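Local coordinates for protein homoserine kinase (Cytophaga hutchinsonii, PDB 4P52) that probably catalyses the ATP-dependent phosphorylation of homoserine to O-phosphohomoserine, a step towards threonine, as a member of the GHMP kinase family, at residues 53-57 with 123-128; 114-118 with 282-287; 193-197 with 294-298. One frame throughout, in Å; residues are numbered along the deposited sequence.

Interaction 1 (53-57 with 123-128); sequences GDEVL and ASTVAG
Asp54 and Val56, alternate residues of strand 52-61 with Glu55 between them, turn the same side of the strand to helix 120-135. The two segment axes come within 7.4 Å and their N-to-C directions differ by 36°; Asp54 lies by Ala123 and Ser124, and Val56 by Ala127 and Gly128, a turn later. The Asp54 side chain shows how a polar group is built into such a packing. Its CB has Ser124 OG at 3.9 Å and Ala123 CB at 4.1 Å, and CG again comes nearest to Ser124 OG. With chi1 at -80° CG lies beside the backbone N and anti to the carbonyl carbon, which sets the carboxylate beside Ser124. OD2 accepts a hydrogen bond from Ser124 OG at 3.0 Å, the hydroxyl arriving from above the carboxylate plane, 45° out of it, and the same oxygen forms a salt bridge with Lys110 NZ. OD1 takes the backbone N-H of Lys111. An alanine in place of Asp54 is likely to leave Lys110 without its carboxylate partner and the Ser124 hydroxyl and Lys111 N-H without their acceptor, while opening a gap beside Ala123. Two residues further along the strand, the contact becomes hydrocarbon. Val56 CG2 rests against Ala127 CB at 3.4 Å and passes Ser124 O at 3.7 Å, whereas CG1, the branch anti to the backbone N, approaches Gly128 CA at 4.1 Å. The small helix residues thus let the strand sit close, and Leu108 of strand 103-110 extends the apolar layer against Val56 and Ser124. Chemically, a buried carboxylate shared by lysine, serine and main chain sits beside a valine-alanine seam, and the nearby ammonium group would probably help to keep that carboxylate ionised.

Interaction 2 (114-118 with 282-287); sequences LGSGL and SGSGPS
The glycine-rich signature loop of the GHMP kinases, which in the family wraps around the phosphates of ATP, here meets a second family motif, the Ser-Gly-Ser-Gly-Pro-Ser segment, along Ser116-Gly117 and Ser282-Ser287. The second motif is shaped by a type II' turn from Ser282 to Gly285 and by a cis peptide before Pro286. Gly117 lies against it: its CA and Gly285 CA are 4.2 Å apart. Its phi of 79° is one that glycine adopts readily; separately, a CB there would run into Ser282 O and Gly285 N. On one flank Pro286 CD packs 3.5 Å from Gly115 O. Leu118, meanwhile, brings CD2 to 3.8 Å from Ser282 OG and CG to the same distance from Ser287 OG, a hydrocarbon cover beside both hydroxyls. In all three hydrogen bonds across the contact the acceptor is a carbonyl of 114-118. Ser282 OG, anti to its own main-chain nitrogen (chi1 174°), reaches out to donate to Gly117 O at 2.8 Å. Ser116 OG has its partner outside the contact, Pro113 O. The carbonyl of Ser116, by contrast, is held twice by Ser287: OG donates at 2.7 Å and N at 3.1 Å, the two approaching Ser116 O from opposite faces of its plane.

Interaction 3 (193-197 with 294-298); sequences LYATI and SQEAA
Strand 194-200 and the first turn of helix 295-310 run close together, with CA atoms 6.2 Å apart at Tyr194 and Ser294 and 5.7 Å apart at Thr196 and Ala298. The ring of Tyr194 lies against the start of the helix: Ser294 C and Gln295 N, the two ends of one peptide link, sit over one of its faces, each toward the rim. Its CE2 meets Gln295 CB at 3.6 Å, and the Gln295 amide plane is turned 46° from that of the ring. Nearer the strand, Tyr194 CB packs on Ala298 CB at 3.8 Å. Thr196 chi1 of -54° sets OG1 beside the backbone N, where it donates to Ala298 O at 2.9 Å, arriving well to the side of that carbonyl (C=O...O angle 108°). Ser294 is the N-cap, its OG accepting from Ala297 N at 3.2 Å, a capping bond that helps to hold the first turn, on which the ring lies. A helix packed on an antiparallel sheet ordered 278-281, 288-292, 194-200, 316-322, with extra helices inserted after the first strand, is the ferredoxin-like beta-alpha-beta-beta-alpha-beta layout of the GHMP kinase C-terminal domain.

Overall arrangement
Interaction 2 is the middle term of the three. Its loop 114-118 leads into helix 120-135, whose early turns form interaction 1, and its turn 282-287 joins two strands of the sheet that carries interaction 3. The centres of interactions 1 and 2 are 17 Å apart and their nearest atoms about 6 Å, without touching. Interactions 2 and 3, with centres 19 Å apart, do touch, through Leu118 CD2 and Ile197 CG2 at 3.6 Å. Interactions 1 and 3 lie 25 Å apart, centre to centre. By family likeness the nucleotide phosphates would probably bind at the loop of interaction 2, with the other two packing the flanking N- and C-terminal halves.

Interaction 1 (53-57 with 123-128)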
loop_
_atom_site.group_PDB
_atom_site.type_symbol
_atom_site.label_atom_id
_atom_site.label_comp_id
_atom_site.label_asym_id
_atom_site.label_seq_id
_atom_site.Cartn_x
_atom_site.Cartn_y
_atom_site.Cartn_z
ATOM N N GLY A 53 10.183 -25.301 -9.459
ATOM C CA GLY A 53 10.012 -24.560 -10.704
ATOM C C GLY A 53 9.701 -25.529 -11.829
ATOM O O GLY A 53 9.553 -26.719 -11.592
ATOM N N ASP A 54 9.603 -25.038 -13.054
ATOM C CA ASP A 54 9.421 -25.913 -14.187
ATOM C C ASP A 54 10.524 -25.759 -15.205
ATOM O O ASP A 54 11.188 -24.736 -15.245
ATOM C CB ASP A 54 8.085 -25.620 -14.821
ATOM C CG ASP A 54 6.954 -26.266 -14.065
ATOM O OD1 ASP A 54 7.220 -27.283 -13.385
ATOM O OD2 ASP A 54 5.810 -25.767 -14.130
ATOM N N GLU A 55 10.713 -26.776 -16.036
ATOM C CA GLU A 55 11.696 -26.723 -17.114
ATOM C C GLU A 55 11.036 -26.876 -18.473
ATOM O O GLU A 55 10.148 -27.720 -18.649
ATOM C CB GLU A 55 12.753 -27.805 -16.919
ATOM C CG GLU A 55 13.587 -27.618 -15.666
ATOM C CD GLU A 55 14.575 -28.746 -15.421
ATOM O OE1 GLU A 55 14.526 -29.791 -16.131
ATOM O OE2 GLU A 55 15.422 -28.581 -14.506
ATOM N N VAL A 56 11.471 -26.064 -19.433
ATOM C CA VAL A 56 11.008 -26.190 -20.808
ATOM C C VAL A 56 12.191 -26.357 -21.742
ATOM O O VAL A 56 13.160 -25.610 -21.654
ATOM C CB VAL A 56 10.166 -24.978 -21.234
ATOM C CG1 VAL A 56 9.788 -25.043 -22.707
ATOM C CG2 VAL A 56 8.890 -24.946 -20.407
ATOM N N LEU A 57 12.117 -27.359 -22.615
ATOM C CA LEU A 57 13.122 -27.556 -23.643
ATOM C C LEU A 57 12.477 -27.272 -24.996
ATOM O O LEU A 57 11.386 -27.773 -25.261
ATOM C CB LEU A 57 13.671 -28.983 -23.578
ATOM C CG LEU A 57 14.844 -29.321 -24.525
ATOM C CD1 LEU A 57 15.790 -30.381 -23.950
ATOM C CD2 LEU A 57 14.310 -29.763 -25.876
ATOM N N ALA A 123 5.018 -20.601 -14.314
ATOM C CA ALA A 123 6.403 -21.030 -14.452
ATOM C C ALA A 123 6.627 -21.683 -15.813
ATOM O O ALA A 123 7.586 -21.353 -16.519
ATOM C CB ALA A 123 6.792 -21.978 -13.316
ATOM N N SER A 124 5.707 -22.562 -16.198
ATOM C CA SER A 124 5.760 -23.202 -17.505
ATOM C C SER A 124 5.739 -22.182 -18.632
ATOM O O SER A 124 6.526 -22.255 -19.593
ATOM C CB SER A 124 4.561 -24.128 -17.643
ATOM O OG SER A 124 4.757 -25.288 -16.846
ATOM N N THR A 125 4.817 -21.233 -18.510
ATOM C CA THR A 125 4.564 -20.256 -19.539
ATOM C C THR A 125 5.761 -19.320 -19.678
ATOM O O THR A 125 6.199 -19.024 -20.804
ATOM C CB THR A 125 3.322 -19.442 -19.172
ATOM O OG1 THR A 125 2.224 -20.338 -18.950
ATOM C CG2 THR A 125 2.972 -18.486 -20.274
ATOM N N VAL A 126 6.290 -18.870 -18.532
ATOM C CA VAL A 126 7.442 -17.978 -18.502
ATOM C C VAL A 126 8.664 -18.732 -19.067
ATOM O O VAL A 126 9.410 -18.185 -19.882
ATOM C CB VAL A 126 7.692 -17.452 -17.074
ATOM C CG1 VAL A 126 9.066 -16.849 -16.940
ATOM C CG2 VAL A 126 6.635 -16.433 -16.704
ATOM N N ALA A 127 8.841 -19.989 -18.664
ATOM C CA ALA A 127 9.879 -20.815 -19.232
ATOM C C ALA A 127 9.823 -20.885 -20.766
ATOM O O ALA A 127 10.852 -20.663 -21.431
ATOM C CB ALA A 127 9.873 -22.199 -18.621
ATOM N N GLY A 128 8.642 -21.128 -21.329
ATOM C CA GLY A 128 8.506 -21.190 -22.785
ATOM C C GLY A 128 8.857 -19.897 -23.501
ATOM O O GLY A 128 9.548 -19.905 -24.530
#

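Interaction 2 (114-118 with 282-287)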
loop_
_atom_site.group_PDB
_atom_site.type_symbol
_atom_site.label_atom_id
_atom_site.label_comp_id
_atom_site.label_asym_id
_atom_site.label_seq_id
_atom_site.Cartn_x
_atom_site.Cartn_y
_atom_site.Cartn_z
ATOM N N LEU A 114 0.961 -29.378 -9.710
ATOM C CA LEU A 114 -0.038 -28.447 -10.237
ATOM C C LEU A 114 -1.057 -28.073 -9.160
ATOM O O LEU A 114 -1.304 -28.864 -8.239
ATOM C CB LEU A 114 -0.752 -29.040 -11.440
ATOM C CG LEU A 114 0.124 -29.862 -12.387
ATOM C CD1 LEU A 114 0.037 -31.364 -12.083
ATOM C CD2 LEU A 114 -0.282 -29.561 -13.821
ATOM N N GLY A 115 -1.616 -26.859 -9.275
ATOM C CA GLY A 115 -2.565 -26.299 -8.309
ATOM C C GLY A 115 -2.038 -26.310 -6.883
ATOM O O GLY A 115 -2.788 -26.553 -5.933
ATOM N N SER A 116 -0.745 -26.060 -6.731
ATOM C CA SER A 116 -0.121 -26.121 -5.440
ATOM C C SER A 116 -0.127 -24.766 -4.733
ATOM O O SER A 116 0.254 -24.682 -3.548
ATOM C CB SER A 116 1.313 -26.610 -5.602
ATOM O OG SER A 116 2.027 -25.685 -6.409
ATOM N N GLY A 117 -0.568 -23.720 -5.439
ATOM C CA GLY A 117 -0.468 -22.360 -4.941
ATOM C C GLY A 117 0.930 -21.781 -5.119
ATOM O O GLY A 117 1.299 -20.802 -4.445
ATOM N N LEU A 118 1.726 -22.361 -6.027
ATOM C CA LEU A 118 3.097 -21.902 -6.227
ATOM C C LEU A 118 3.378 -21.342 -7.604
ATOM O O LEU A 118 4.531 -21.186 -7.963
ATOM C CB LEU A 118 4.089 -23.007 -5.916
ATOM C CG LEU A 118 4.158 -23.429 -4.465
ATOM C CD1 LEU A 118 5.025 -24.667 -4.353
ATOM C CD2 LEU A 118 4.742 -22.314 -3.635
ATOM N N SER A 282 0.088 -19.299 0.344
ATOM C CA SER A 282 0.791 -18.901 -0.859
ATOM C C SER A 282 -0.150 -18.965 -2.039
ATOM O O SER A 282 -0.737 -20.024 -2.301
ATOM C CB SER A 282 1.967 -19.827 -1.087
ATOM O OG SER A 282 2.561 -19.524 -2.334
ATOM N N GLY A 283 -0.295 -17.852 -2.760
ATOM C CA GLY A 283 -1.253 -17.777 -3.877
ATOM C C GLY A 283 -2.645 -18.261 -3.459
ATOM O O GLY A 283 -3.234 -17.751 -2.504
ATOM N N SER A 284 -3.182 -19.264 -4.136
ATOM C CA SER A 284 -4.497 -19.736 -3.760
ATOM C C SER A 284 -4.422 -21.051 -2.934
ATOM O O SER A 284 -5.447 -21.702 -2.671
ATOM C CB SER A 284 -5.343 -19.896 -5.017
ATOM O OG SER A 284 -4.683 -20.797 -5.880
ATOM N N GLY A 285 -3.217 -21.433 -2.515
ATOM C CA GLY A 285 -3.055 -22.601 -1.658
ATOM C C GLY A 285 -3.076 -23.899 -2.433
ATOM O O GLY A 285 -3.219 -23.887 -3.658
ATOM N N PRO A 286 -2.939 -25.034 -1.726
ATOM C CA PRO A 286 -2.804 -25.196 -0.256
ATOM C C PRO A 286 -1.415 -24.882 0.345
ATOM O O PRO A 286 -1.261 -24.960 1.584
ATOM C CB PRO A 286 -3.115 -26.664 -0.038
ATOM C CG PRO A 286 -2.673 -27.313 -1.309
ATOM C CD PRO A 286 -2.962 -26.331 -2.421
ATOM N N SER A 287 -0.428 -24.523 -0.482
ATOM C CA SER A 287 0.883 -24.117 0.059
ATOM C C SER A 287 0.829 -22.899 0.958
ATOM O O SER A 287 0.006 -21.986 0.762
ATOM C CB SER A 287 1.908 -23.891 -1.046
ATOM O OG SER A 287 2.177 -25.136 -1.668
#

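Interaction 3 (193-197 with 294-298)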
loop_
_atom_site.group_PDB
_atom_site.type_symbol
_atom_site.label_atom_id
_atom_site.label_comp_id
_atom_site.label_asym_id
_atom_site.label_seq_id
_atom_site.Cartn_x
_atom_site.Cartn_y
_atom_site.Cartn_z
ATOM N N LEU A 193 16.237 -11.666 4.155
ATOM C CA LEU A 193 14.852 -12.074 4.283
ATOM C C LEU A 193 14.651 -13.451 3.633
ATOM O O LEU A 193 14.956 -13.645 2.446
ATOM C CB LEU A 193 13.930 -11.015 3.664
ATOM C CG LEU A 193 12.472 -11.406 3.755
ATOM C CD1 LEU A 193 11.953 -11.079 5.146
ATOM C CD2 LEU A 193 11.673 -10.707 2.678
ATOM N N TYR A 194 14.147 -14.400 4.414
ATOM C CA TYR A 194 13.986 -15.771 3.936
ATOM C C TYR A 194 12.530 -16.143 3.901
ATOM O O TYR A 194 11.718 -15.660 4.714
ATOM C CB TYR A 194 14.696 -16.737 4.859
ATOM C CG TYR A 194 16.176 -16.769 4.663
ATOM C CD1 TYR A 194 16.981 -15.765 5.195
ATOM C CD2 TYR A 194 16.779 -17.822 3.945
ATOM C CE1 TYR A 194 18.340 -15.796 5.025
ATOM C CE2 TYR A 194 18.148 -17.858 3.759
ATOM C CZ TYR A 194 18.908 -16.835 4.303
ATOM O OH TYR A 194 20.253 -16.836 4.128
ATOM N N ALA A 195 12.208 -16.989 2.933
ATOM C CA ALA A 195 10.881 -17.542 2.767
ATOM C C ALA A 195 10.955 -19.065 2.962
ATOM O O ALA A 195 11.805 -19.751 2.343
ATOM C CB ALA A 195 10.382 -17.224 1.391
ATOM N N THR A 196 10.108 -19.583 3.852
ATOM C CA THR A 196 9.942 -21.004 3.985
ATOM C C THR A 196 8.613 -21.320 3.352
ATOM O O THR A 196 7.599 -20.749 3.753
ATOM C CB THR A 196 9.947 -21.459 5.452
ATOM O OG1 THR A 196 11.136 -20.987 6.096
ATOM C CG2 THR A 196 9.934 -22.978 5.521
ATOM N N ILE A 197 8.631 -22.199 2.345
ATOM C CA ILE A 197 7.427 -22.710 1.686
ATOM C C ILE A 197 7.191 -24.158 2.126
ATOM O O ILE A 197 8.113 -24.987 2.086
ATOM C CB ILE A 197 7.556 -22.783 0.137
ATOM C CG1 ILE A 197 7.937 -21.456 -0.517
ATOM C CG2 ILE A 197 6.246 -23.225 -0.487
ATOM C CD1 ILE A 197 7.300 -20.265 0.120
ATOM N N SER A 294 16.639 -15.106 8.921
ATOM C CA SER A 294 17.878 -15.888 8.791
ATOM C C SER A 294 17.579 -17.315 8.344
ATOM O O SER A 294 16.466 -17.807 8.530
ATOM C CB SER A 294 18.645 -15.936 10.107
ATOM O OG SER A 294 17.948 -16.704 11.060
ATOM N N GLN A 295 18.585 -17.969 7.778
ATOM C CA GLN A 295 18.460 -19.332 7.303
ATOM C C GLN A 295 18.391 -20.286 8.473
ATOM O O GLN A 295 17.464 -21.076 8.591
ATOM C CB GLN A 295 19.657 -19.691 6.453
ATOM C CG GLN A 295 19.788 -21.180 6.224
ATOM C CD GLN A 295 20.539 -21.498 4.953
ATOM O OE1 GLN A 295 19.934 -21.716 3.890
ATOM N NE2 GLN A 295 21.853 -21.491 5.036
ATOM N N GLU A 296 19.025 -20.022 9.920
ATOM C CA GLU A 296 18.584 -20.847 11.020
ATOM C C GLU A 296 17.072 -20.762 11.237
ATOM O O GLU A 296 16.418 -21.800 11.359
ATOM C CB GLU A 296 19.319 -20.474 12.289
ATOM C CG GLU A 296 19.693 -21.700 13.093
ATOM C CD GLU A 296 20.576 -21.362 14.277
ATOM O OE1 GLU A 296 21.789 -21.690 14.232
ATOM O OE2 GLU A 296 20.056 -20.754 15.240
ATOM N N ALA A 297 16.521 -19.543 11.265
ATOM C CA ALA A 297 15.098 -19.349 11.574
ATOM C C ALA A 297 14.199 -19.996 10.522
ATOM O O ALA A 297 13.233 -20.670 10.866
ATOM C CB ALA A 297 14.756 -17.864 11.762
ATOM N N ALA A 298 14.539 -19.815 9.251
ATOM C CA ALA A 298 13.735 -20.351 8.172
ATOM C C ALA A 298 13.667 -21.869 8.283
ATOM O O ALA A 298 12.611 -22.456 8.090
ATOM C CB ALA A 298 14.280 -19.935 6.818
#